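Long-range contacts in lipase (Penicillium expansum, PDB 3G7N), which hydrolyses triacylglycerols and other acylglycerol lipids as a secreted alkaline lipase, releasing free fatty acids: residues A[48-52]-A[113-117]; A[17-22]-A[61-65]; A[83-87]-A[103-108]. All blocks are in the same frame, centred on the assembly; numbering follows the deposited sequence.

How the interactions relate
The three contacts pack helices and a loop around the central mixed sheet of an alpha/beta hydrolase. Interactions 1 and 2 use neighbouring strands of it, 45-52 and 57-62, and touch, Phe48 N lying 2.8 Å from Ile61 O; their centres are 16 Å apart and their segments alternate along the chain. Helix 8-23 lies on one face, helix 97-120 on the other. Interactions 1 and 3 share helix 97-120, their centres 16 Å apart; interaction 3 is nested within the loop closed by interaction 1, and Met62 of interaction 2 reaches its Trp103. Interaction 2, about 20 Å from interaction 3 between centres, is the one beside the nucleophile Ser132; the other two lie away from the catalytic residues.

Interaction 1: residues A[48-52]-A[113-117]; sequences FVGYS and EVKAL
Val49 and Leu117 meet where strand 48-52 runs alongside helix 113-117, the two short axes 8.8 Å apart at closest and only 17° from parallel. Near-parallel alignment lets residues one helical turn apart, Glu113 and Leu117, face the strand residues Val49 and Tyr51, with Gly50 between them. Val49 makes the largest strand-side contribution: its CG1, set opposite the backbone N (chi1 -176°), reaches Leu117 CD1 at 3.8 Å and Val114 CG2 at 4.1 Å. A beta-branched valine suits the strand and gives the helix a compact, wholly apolar surface. Glu113 contributes the aliphatic part of its chain, its CG lying 3.6 Å from Val49 CG1 where the two chains lie side by side and point opposite ways. The bend at chi2 (66°) carries the carboxylate away from the valine, and OE2 is hydrogen-bonded to a PEG molecule probably left from crystallisation. Leu117 divides its two methyls: CD1 rests 3.7 Å from Gly50 O, while CD2 approaches Tyr51 CD2 at 4.1 Å, the leucine standing roughly perpendicular to the tyrosine. The tyrosine ring also stacks with that of Tyr121. This is helix-on-sheet packing in an alpha/beta hydrolase, away from the catalytic residues: Val35 of strand 32-40 touches Glu113 and Leu117, while Val60 and Ile58 of strand 57-62 meet Val114 and Leu117, so the helix runs nearly along strand 45-52 and its side chains also reach the strands on either side.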
ATOM      1  N   PHE A  48      -1.824  11.370  -2.908  1.00 10.70           N
ATOM      2  CA  PHE A  48      -1.120  12.563  -2.441  1.00 11.02           C
ATOM      3  C   PHE A  48       0.349  12.233  -2.517  1.00  9.22           C
ATOM      4  O   PHE A  48       0.759  11.138  -2.134  1.00 10.48           O
ATOM      5  CB  PHE A  48      -1.361  12.790  -0.929  1.00 16.47           C
ATOM      6  CG  PHE A  48      -2.785  12.917  -0.510  1.00 17.87           C
ATOM      7  CD1 PHE A  48      -3.666  13.710  -1.231  1.00 19.26           C
ATOM      8  CD2 PHE A  48      -3.162  12.486   0.766  1.00 17.25           C
ATOM      9  CE1 PHE A  48      -4.937  13.978  -0.739  1.00 23.85           C
ATOM     10  CE2 PHE A  48      -4.424  12.772   1.273  1.00 18.43           C
ATOM     11  CZ  PHE A  48      -5.316  13.504   0.506  1.00 25.43           C
ATOM     12  N   VAL A  49       1.158  13.250  -2.771  1.00  7.91           N
ATOM     13  CA  VAL A  49       2.597  13.183  -2.509  1.00  7.84           C
ATOM     14  C   VAL A  49       2.969  14.349  -1.630  1.00  7.79           C
ATOM     15  O   VAL A  49       2.364  15.423  -1.714  1.00  8.24           O
ATOM     16  CB  VAL A  49       3.422  13.247  -3.815  1.00  7.35           C
ATOM     17  CG1 VAL A  49       4.909  13.066  -3.506  1.00  9.22           C
ATOM     18  CG2 VAL A  49       2.955  12.144  -4.769  1.00 10.91           C
ATOM     19  N   GLY A  50       3.847  14.106  -0.666  1.00  7.67           N
ATOM     20  CA  GLY A  50       4.318  15.214   0.165  1.00  8.04           C
ATOM     21  C   GLY A  50       5.445  14.763   1.065  1.00  8.69           C
ATOM     22  O   GLY A  50       6.155  13.824   0.741  1.00  7.90           O
ATOM     23  N   TYR A  51       5.667  15.524   2.130  1.00  8.15           N
ATOM     24  CA  TYR A  51       6.809  15.283   3.009  1.00  8.97           C
ATOM     25  C   TYR A  51       6.383  15.457   4.456  1.00  8.43           C
ATOM     26  O   TYR A  51       5.492  16.240   4.778  1.00  8.91           O
ATOM     27  CB  TYR A  51       7.983  16.223   2.678  1.00  9.30           C
ATOM     28  CG  TYR A  51       7.703  17.669   2.913  1.00 10.04           C
ATOM     29  CD1 TYR A  51       7.998  18.258   4.136  1.00 12.14           C
ATOM     30  CD2 TYR A  51       7.091  18.451   1.943  1.00 10.91           C
ATOM     31  CE1 TYR A  51       7.707  19.591   4.378  1.00 13.22           C
ATOM     32  CE2 TYR A  51       6.752  19.773   2.185  1.00 10.68           C
ATOM     33  CZ  TYR A  51       7.066  20.344   3.405  1.00 11.95           C
ATOM     34  OH  TYR A  51       6.733  21.664   3.655  1.00 16.14           O
ATOM     35  N   SER A  52       7.068  14.720   5.327  1.00  9.11           N
ATOM     36  CA  SER A  52       6.891  14.838   6.775  1.00  9.21           C
ATOM     37  C   SER A  52       8.201  15.332   7.375  1.00 10.26           C
ATOM     38  O   SER A  52       9.165  14.592   7.442  1.00 10.01           O
ATOM     39  CB  SER A  52       6.575  13.474   7.361  1.00  9.95           C
ATOM     40  OG  SER A  52       6.573  13.577   8.793  1.00 10.39           O
ATOM     41  N   GLU A 113       7.450  14.169  -8.926  1.00  9.99           N
ATOM     42  CA  GLU A 113       7.292  14.939  -7.701  1.00  9.13           C
ATOM     43  C   GLU A 113       8.209  14.412  -6.608  1.00  8.54           C
ATOM     44  O   GLU A 113       8.841  15.200  -5.889  1.00  9.58           O
ATOM     45  CB  GLU A 113       5.835  14.934  -7.231  1.00 10.95           C
ATOM     46  CG  GLU A 113       5.620  15.667  -5.915  1.00 11.09           C
ATOM     47  CD  GLU A 113       5.882  17.171  -5.986  1.00 14.34           C
ATOM     48  OE1 GLU A 113       6.032  17.724  -7.098  1.00 15.42           O
ATOM     49  OE2 GLU A 113       5.776  17.832  -4.931  1.00 14.60           O
ATOM     50  N   VAL A 114       8.355  13.103  -6.496  1.00  8.93           N
ATOM     51  CA  VAL A 114       9.284  12.558  -5.511  1.00  9.21           C
ATOM     52  C   VAL A 114      10.719  13.045  -5.791  1.00 10.89           C
ATOM     53  O   VAL A 114      11.452  13.415  -4.861  1.00 10.86           O
ATOM     54  CB  VAL A 114       9.205  11.020  -5.426  1.00  8.38           C
ATOM     55  CG1 VAL A 114      10.336  10.450  -4.544  1.00 10.50           C
ATOM     56  CG2 VAL A 114       7.828  10.580  -4.917  1.00  9.66           C
ATOM     57  N   LYS A 115      11.106  13.083  -7.065  1.00 10.26           N
ATOM     58  CA  LYS A 115      12.446  13.541  -7.416  1.00 12.47           C
ATOM     59  C   LYS A 115      12.645  15.009  -7.062  1.00 11.71           C
ATOM     60  O   LYS A 115      13.674  15.379  -6.487  1.00 12.84           O
ATOM     61  CB  LYS A 115      12.712  13.315  -8.898  1.00 14.77           C
ATOM     62  CG  LYS A 115      14.162  13.526  -9.303  1.00 23.54           C
ATOM     63  CD  LYS A 115      14.321  13.400 -10.811  1.00 31.05           C
ATOM     64  CE  LYS A 115      15.796  13.432 -11.207  1.00 42.03           C
ATOM     65  NZ  LYS A 115      16.021  12.992 -12.617  1.00 44.15           N
ATOM     66  N   ALA A 116      11.609  15.817  -7.245  1.00 10.36           N
ATOM     67  CA  ALA A 116      11.680  17.206  -6.841  1.00 11.83           C
ATOM     68  C   ALA A 116      11.810  17.340  -5.321  1.00 11.13           C
ATOM     69  O   ALA A 116      12.565  18.183  -4.817  1.00 12.27           O
ATOM     70  CB  ALA A 116      10.458  17.962  -7.345  1.00 12.70           C
ATOM     71  N   LEU A 117      11.083  16.516  -4.572  1.00 10.30           N
ATOM     72  CA  LEU A 117      11.149  16.587  -3.122  1.00 10.37           C
ATOM     73  C   LEU A 117      12.489  16.091  -2.593  1.00  8.88           C
ATOM     74  O   LEU A 117      13.009  16.627  -1.614  1.00  9.89           O
ATOM     75  CB  LEU A 117       9.976  15.837  -2.485  1.00  8.66           C
ATOM     76  CG  LEU A 117       8.626  16.536  -2.634  1.00  9.02           C
ATOM     77  CD1 LEU A 117       7.493  15.581  -2.255  1.00 10.97           C
ATOM     78  CD2 LEU A 117       8.582  17.776  -1.772  1.00 12.37           C
TER

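Interaction 2: residues A[17-22]-A[61-65]; sequences LSSAAY and IMRGS
Leu17 opens the contact by laying its CD2 4.2 Å from Ile61 CD1, the two side chains nearly perpendicular. Ile61 CG2 points at the helix backbone, 3.5 Å from Leu17 O, so the branched isoleucine offers two carbons. At Ser18, one water donates to both its O and Met62 O, the latter at 2.8 Å; Ser18 OG turns back to Ala14 O. Ala21 comes closest by backbone, its CA 5.1 Å from that of Arg63; the small methyl, 3.9 Å from Ile61 CG2, permits this approach. Tyr22 lays its ring beside Arg63 and Gly64, with Ser65 O at its edge, near the ring plane. Arg63 touches it with aliphatic CG and CD, CG reaching Tyr22 CD1 obliquely at 3.6 Å, its guanidinium well away from the ring. Bent at chi3 (74°), the arginine chain brings NE onto Gly64 O, while NH2 forms a salt bridge with Asp44. Glycine suits position 64 because a side chain there would run into Tyr22 OH. That hydroxyl bonds to His131 and to a water that donates to Ser65 O, and the tyrosine side chain touches Ser132, the nucleophile. In this helix-on-sheet packing of the alpha/beta hydrolase fold, helix 8-23 lies on the end of strand 57-62, flanked by strands 45-52 and 125-131, beside the likely nucleophile elbow (GxSxG), which Ser18 touches; Met62, on the other face, reaches helix 97-120.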
ATOM      1  N   LEU A  17      -3.159   7.853   7.664  1.00  7.41           N
ATOM      2  CA  LEU A  17      -2.827   8.466   6.387  1.00  7.62           C
ATOM      3  C   LEU A  17      -3.711   7.929   5.270  1.00  6.57           C
ATOM      4  O   LEU A  17      -4.159   8.677   4.400  1.00  7.74           O
ATOM      5  CB  LEU A  17      -1.358   8.221   6.041  1.00  7.30           C
ATOM      6  CG  LEU A  17      -0.335   8.890   6.969  1.00  8.01           C
ATOM      7  CD1 LEU A  17       1.062   8.476   6.582  1.00  9.90           C
ATOM      8  CD2 LEU A  17      -0.458  10.406   6.951  1.00 11.26           C
ATOM      9  N   SER A  18      -3.931   6.619   5.289  1.00  7.86           N
ATOM     10  CA  SER A  18      -4.796   6.007   4.285  1.00  8.12           C
ATOM     11  C   SER A  18      -6.227   6.548   4.374  1.00  8.62           C
ATOM     12  O   SER A  18      -6.857   6.805   3.362  1.00  9.34           O
ATOM     13  CB  SER A  18      -4.812   4.501   4.460  1.00  7.53           C
ATOM     14  OG  SER A  18      -3.548   3.904   4.208  1.00  8.37           O
ATOM     15  N   SER A  19      -6.720   6.730   5.603  1.00  7.82           N
ATOM     16  CA  SER A  19      -8.046   7.337   5.824  1.00  8.48           C
ATOM     17  C   SER A  19      -8.112   8.777   5.304  1.00  9.28           C
ATOM     18  O   SER A  19      -9.059   9.175   4.613  1.00  9.51           O
ATOM     19  CB  SER A  19      -8.380   7.290   7.323  1.00 10.04           C
ATOM     20  OG  SER A  19      -9.684   7.810   7.601  1.00 10.01           O
ATOM     21  N   ALA A  20      -7.029   9.525   5.542  1.00 10.11           N
ATOM     22  CA  ALA A  20      -6.927  10.907   5.045  1.00  9.03           C
ATOM     23  C   ALA A  20      -7.060  10.962   3.527  1.00  9.51           C
ATOM     24  O   ALA A  20      -7.572  11.944   2.981  1.00 10.22           O
ATOM     25  CB  ALA A  20      -5.608  11.555   5.499  1.00 11.95           C
ATOM     26  N   ALA A  21      -6.500   9.969   2.838  1.00  8.92           N
ATOM     27  CA  ALA A  21      -6.598   9.936   1.394  1.00 10.24           C
ATOM     28  C   ALA A  21      -8.058   9.793   0.939  1.00  9.89           C
ATOM     29  O   ALA A  21      -8.464  10.405  -0.048  1.00 11.11           O
ATOM     30  CB  ALA A  21      -5.769   8.819   0.836  1.00 11.55           C
ATOM     31  N   TYR A  22      -8.840   9.003   1.671  1.00  9.50           N
ATOM     32  CA  TYR A  22     -10.283   8.904   1.381  1.00 11.26           C
ATOM     33  C   TYR A  22     -11.004  10.213   1.713  1.00 10.43           C
ATOM     34  O   TYR A  22     -11.859  10.658   0.955  1.00 12.76           O
ATOM     35  CB  TYR A  22     -10.920   7.769   2.178  1.00 11.16           C
ATOM     36  CG  TYR A  22     -10.572   6.379   1.707  1.00  9.26           C
ATOM     37  CD1 TYR A  22     -11.133   5.864   0.535  1.00  9.72           C
ATOM     38  CD2 TYR A  22      -9.772   5.542   2.481  1.00  9.59           C
ATOM     39  CE1 TYR A  22     -10.865   4.555   0.133  1.00  9.81           C
ATOM     40  CE2 TYR A  22      -9.537   4.233   2.104  1.00  9.16           C
ATOM     41  CZ  TYR A  22     -10.108   3.743   0.947  1.00  9.43           C
ATOM     42  OH  TYR A  22      -9.878   2.444   0.599  1.00 10.22           O
ATOM     43  N   ILE A  61       0.863   8.594  -0.883  1.00  6.94           N
ATOM     44  CA  ILE A  61      -0.305   8.052  -0.181  1.00  7.03           C
ATOM     45  C   ILE A  61      -1.403   7.850  -1.217  1.00  7.35           C
ATOM     46  O   ILE A  61      -1.839   8.811  -1.860  1.00  7.76           O
ATOM     47  CB  ILE A  61      -0.812   9.017   0.896  1.00  7.48           C
ATOM     48  CG1 ILE A  61       0.304   9.423   1.867  1.00  9.93           C
ATOM     49  CG2 ILE A  61      -1.960   8.379   1.674  1.00  9.73           C
ATOM     50  CD1 ILE A  61      -0.077  10.585   2.787  1.00 14.31           C
ATOM     51  N   MET A  62      -1.782   6.598  -1.442  1.00  6.64           N
ATOM     52  CA  MET A  62      -2.752   6.274  -2.482  1.00  7.78           C
ATOM     53  C   MET A  62      -4.119   5.993  -1.889  1.00  7.51           C
ATOM     54  O   MET A  62      -4.246   5.280  -0.893  1.00  8.82           O
ATOM     55  CB  MET A  62      -2.296   5.058  -3.271  1.00  8.30           C
ATOM     56  CG  MET A  62      -0.950   5.284  -4.010  1.00 11.09           C
ATOM     57  SD  MET A  62      -0.863   6.804  -5.012  1.00 11.61           S
ATOM     58  CE  MET A  62      -2.087   6.440  -6.277  1.00 12.98           C
ATOM     59  N   ARG A  63      -5.145   6.511  -2.545  1.00  8.85           N
ATOM     60  CA  ARG A  63      -6.524   6.238  -2.125  1.00 10.29           C
ATOM     61  C   ARG A  63      -6.981   4.907  -2.684  1.00 12.64           C
ATOM     62  O   ARG A  63      -6.724   4.608  -3.858  1.00 12.57           O
ATOM     63  CB  ARG A  63      -7.456   7.363  -2.562  1.00 10.06           C
ATOM     64  CG  ARG A  63      -8.819   7.303  -1.874  1.00 13.34           C
ATOM     65  CD  ARG A  63      -9.788   8.248  -2.528  1.00 14.67           C
ATOM     66  NE  ARG A  63     -10.212   7.720  -3.815  1.00 15.36           N
ATOM     67  CZ  ARG A  63     -10.816   8.434  -4.752  1.00 19.61           C
ATOM     68  NH1 ARG A  63     -11.375   9.599  -4.438  1.00 25.75           N
ATOM     69  NH2 ARG A  63     -11.049   7.891  -5.933  1.00 25.37           N
ATOM     70  N   GLY A  64      -7.838   4.211  -1.931  1.00 13.49           N
ATOM     71  CA  GLY A  64      -8.654   3.125  -2.486  1.00 14.75           C
ATOM     72  C   GLY A  64      -9.810   3.622  -3.362  1.00 14.32           C
ATOM     73  O   GLY A  64      -9.885   4.800  -3.738  1.00 14.64           O
ATOM     74  N   SER A  65     -10.643   2.685  -3.819  1.00 15.76           N
ATOM     75  CA  SER A  65     -11.810   3.029  -4.647  1.00 17.22           C
ATOM     76  C   SER A  65     -12.808   3.823  -3.811  1.00 16.26           C
ATOM     77  O   SER A  65     -12.924   3.607  -2.617  1.00 17.68           O
ATOM     78  CB  SER A  65     -12.474   1.771  -5.191  1.00 22.14           C
ATOM     79  OG  SER A  65     -11.524   0.766  -5.505  1.00 33.29           O
TER
HETATM   80  O   HOH W   1      -6.035   4.689   1.130  1.00  9.28           O
HETATM   81  O   HOH W   2     -11.851   1.366  -1.089  1.00 22.43           O

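Interaction 3: residues A[83-87]-A[103-108]; sequences ELSGV and WSAVHD
Leu84 lays its CB over one face of the His107 imidazole, a CH-pi contact 3.9 Å from the ring centroid and 18° off the normal. The leucine begins a type II beta turn, Leu84 to Val87, that packs against the side of helix 97-120; glycine at its third position accommodates the positive phi of 81°. Farther along, Leu84 CD1 meets the edge of the Trp103 indole at CD1, 3.7 Å away, and CD2 rests on Ser104 CB. A branched apolar chain suits this position, since its CB and two methyls reach His107, Trp103 and Ser104 at once. His107 reaches the turn because its CG lies opposite the backbone N (chi1 179°), which stretches the ring out from the helix; it also touches Ala144 of helix 133-148. Replacing it with an alanine would probably open a gap beneath Leu84 and deprive the leucine of its aromatic platform. Toward solvent, where Ser85 and Asp108 are exposed, polar groups take over: a water accepts from Ser85 N and donates weakly to Asp108 OD1, which also receives a weak bond from His107 ND1. Ser85 OG grips the same oxygen directly, donating to Asp108 OD1 over 2.6 Å nearly in line with its C-O bond.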
ATOM      1  N   GLU A  83       5.061  -2.338 -17.727  1.00 15.07           N
ATOM      2  CA  GLU A  83       6.086  -1.442 -18.239  1.00 14.98           C
ATOM      3  C   GLU A  83       5.951  -0.111 -17.502  1.00 12.98           C
ATOM      4  O   GLU A  83       4.900   0.528 -17.565  1.00 14.55           O
ATOM      5  CB  GLU A  83       5.897  -1.242 -19.747  1.00 17.79           C
ATOM      6  CG  GLU A  83       6.858  -0.245 -20.375  1.00 30.33           C
ATOM      7  CD  GLU A  83       7.064  -0.480 -21.865  1.00 43.97           C
ATOM      8  OE1 GLU A  83       6.147  -1.020 -22.524  1.00 40.13           O
ATOM      9  OE2 GLU A  83       8.147  -0.114 -22.374  1.00 49.16           O
ATOM     10  N   LEU A  84       7.027   0.309 -16.846  1.00 12.56           N
ATOM     11  CA  LEU A  84       7.040   1.573 -16.099  1.00 12.78           C
ATOM     12  C   LEU A  84       8.411   2.233 -16.254  1.00 13.32           C
ATOM     13  O   LEU A  84       9.444   1.582 -16.067  1.00 14.73           O
ATOM     14  CB  LEU A  84       6.770   1.306 -14.608  1.00 12.61           C
ATOM     15  CG  LEU A  84       5.402   0.710 -14.243  1.00 11.86           C
ATOM     16  CD1 LEU A  84       5.384   0.285 -12.776  1.00 13.07           C
ATOM     17  CD2 LEU A  84       4.261   1.662 -14.550  1.00 13.85           C
ATOM     18  N   SER A  85       8.424   3.558 -16.346  1.00 12.27           N
ATOM     19  CA  SER A  85       9.701   4.247 -16.477  1.00 13.29           C
ATOM     20  C   SER A  85      10.585   4.019 -15.260  1.00 14.68           C
ATOM     21  O   SER A  85      10.124   4.082 -14.105  1.00 13.33           O
ATOM     22  CB  SER A  85       9.490   5.732 -16.749  1.00 15.62           C
ATOM     23  OG  SER A  85       8.913   6.389 -15.629  1.00 16.72           O
ATOM     24  N   GLY A  86      11.861   3.746 -15.514  1.00 14.34           N
ATOM     25  CA  GLY A  86      12.853   3.600 -14.469  1.00 14.19           C
ATOM     26  C   GLY A  86      12.824   2.239 -13.812  1.00 13.20           C
ATOM     27  O   GLY A  86      13.611   1.968 -12.919  1.00 14.91           O
ATOM     28  N   VAL A  87      11.895   1.385 -14.251  1.00 13.95           N
ATOM     29  CA  VAL A  87      11.788   0.033 -13.713  1.00 15.09           C
ATOM     30  C   VAL A  87      12.189  -0.992 -14.771  1.00 14.65           C
ATOM     31  O   VAL A  87      11.731  -0.915 -15.910  1.00 15.77           O
ATOM     32  CB  VAL A  87      10.340  -0.295 -13.251  1.00 15.16           C
ATOM     33  CG1 VAL A  87      10.268  -1.694 -12.670  1.00 15.19           C
ATOM     34  CG2 VAL A  87       9.853   0.759 -12.255  1.00 13.51           C
ATOM     35  N   TRP A 103      -1.960   2.450 -11.814  1.00  8.27           N
ATOM     36  CA  TRP A 103      -0.625   2.916 -11.400  1.00  9.33           C
ATOM     37  C   TRP A 103       0.113   3.595 -12.558  1.00  9.75           C
ATOM     38  O   TRP A 103       0.701   4.662 -12.403  1.00 10.27           O
ATOM     39  CB  TRP A 103       0.227   1.788 -10.828  1.00  8.81           C
ATOM     40  CG  TRP A 103       1.562   2.286 -10.394  1.00  8.62           C
ATOM     41  CD1 TRP A 103       2.732   2.229 -11.122  1.00  8.35           C
ATOM     42  CD2 TRP A 103       1.807   3.203  -9.320  1.00  8.34           C
ATOM     43  NE1 TRP A 103       3.692   3.023 -10.535  1.00 10.40           N
ATOM     44  CE2 TRP A 103       3.162   3.589  -9.400  1.00  8.71           C
ATOM     45  CE3 TRP A 103       1.027   3.681  -8.246  1.00  9.80           C
ATOM     46  CZ2 TRP A 103       3.731   4.499  -8.514  1.00  8.98           C
ATOM     47  CZ3 TRP A 103       1.607   4.545  -7.333  1.00  9.47           C
ATOM     48  CH2 TRP A 103       2.963   4.927  -7.463  1.00  9.60           C
ATOM     49  N   SER A 104       0.090   2.973 -13.738  1.00 11.26           N
ATOM     50  CA  SER A 104       0.837   3.501 -14.870  1.00 12.53           C
ATOM     51  C   SER A 104       0.324   4.868 -15.288  1.00 14.45           C
ATOM     52  O   SER A 104       1.100   5.700 -15.756  1.00 16.68           O
ATOM     53  CB  SER A 104       0.780   2.514 -16.040  1.00 15.02           C
ATOM     54  OG  SER A 104      -0.514   2.474 -16.603  1.00 23.48           O
ATOM     55  N   ALA A 105      -0.940   5.142 -15.011  1.00 11.34           N
ATOM     56  CA  ALA A 105      -1.524   6.454 -15.307  1.00 13.42           C
ATOM     57  C   ALA A 105      -0.881   7.568 -14.482  1.00 13.45           C
ATOM     58  O   ALA A 105      -0.805   8.705 -14.948  1.00 15.34           O
ATOM     59  CB  ALA A 105      -3.030   6.445 -15.110  1.00 14.43           C
ATOM     60  N   VAL A 106      -0.484   7.257 -13.244  1.00 11.07           N
ATOM     61  CA  VAL A 106       0.013   8.272 -12.307  1.00 10.59           C
ATOM     62  C   VAL A 106       1.498   8.151 -12.033  1.00  9.65           C
ATOM     63  O   VAL A 106       2.082   9.041 -11.405  1.00  9.29           O
ATOM     64  CB  VAL A 106      -0.763   8.256 -10.967  1.00 11.92           C
ATOM     65  CG1 VAL A 106      -2.240   8.611 -11.187  1.00 13.23           C
ATOM     66  CG2 VAL A 106      -0.628   6.899 -10.263  1.00 11.69           C
ATOM     67  N   HIS A 107       2.120   7.087 -12.534  1.00  9.70           N
ATOM     68  CA  HIS A 107       3.501   6.760 -12.219  1.00 10.74           C
ATOM     69  C   HIS A 107       4.443   7.931 -12.470  1.00 11.33           C
ATOM     70  O   HIS A 107       5.251   8.283 -11.613  1.00 10.34           O
ATOM     71  CB  HIS A 107       3.937   5.542 -13.043  1.00 11.05           C
ATOM     72  CG  HIS A 107       5.354   5.127 -12.820  1.00  9.69           C
ATOM     73  ND1 HIS A 107       6.382   5.421 -13.697  1.00 13.41           N
ATOM     74  CD2 HIS A 107       5.884   4.314 -11.881  1.00  7.86           C
ATOM     75  CE1 HIS A 107       7.496   4.859 -13.263  1.00  9.48           C
ATOM     76  NE2 HIS A 107       7.215   4.161 -12.174  1.00 13.51           N
ATOM     77  N   ASP A 108       4.443   8.458 -13.693  1.00 11.76           N
ATOM     78  CA  ASP A 108       5.435   9.475 -14.046  1.00 13.11           C
ATOM     79  C   ASP A 108       5.234  10.765 -13.243  1.00 12.24           C
ATOM     80  O   ASP A 108       6.213  11.379 -12.814  1.00 11.15           O
ATOM     81  CB  ASP A 108       5.417   9.792 -15.546  1.00 14.51           C
ATOM     82  CG  ASP A 108       6.013   8.686 -16.392  1.00 17.22           C
ATOM     83  OD1 ASP A 108       6.960   8.025 -15.931  1.00 21.44           O
ATOM     84  OD2 ASP A 108       5.797   8.739 -17.623  1.00 34.22           O
TER
HETATM   85  O   HOH W   3       5.997   5.070 -17.277  1.00 18.57           O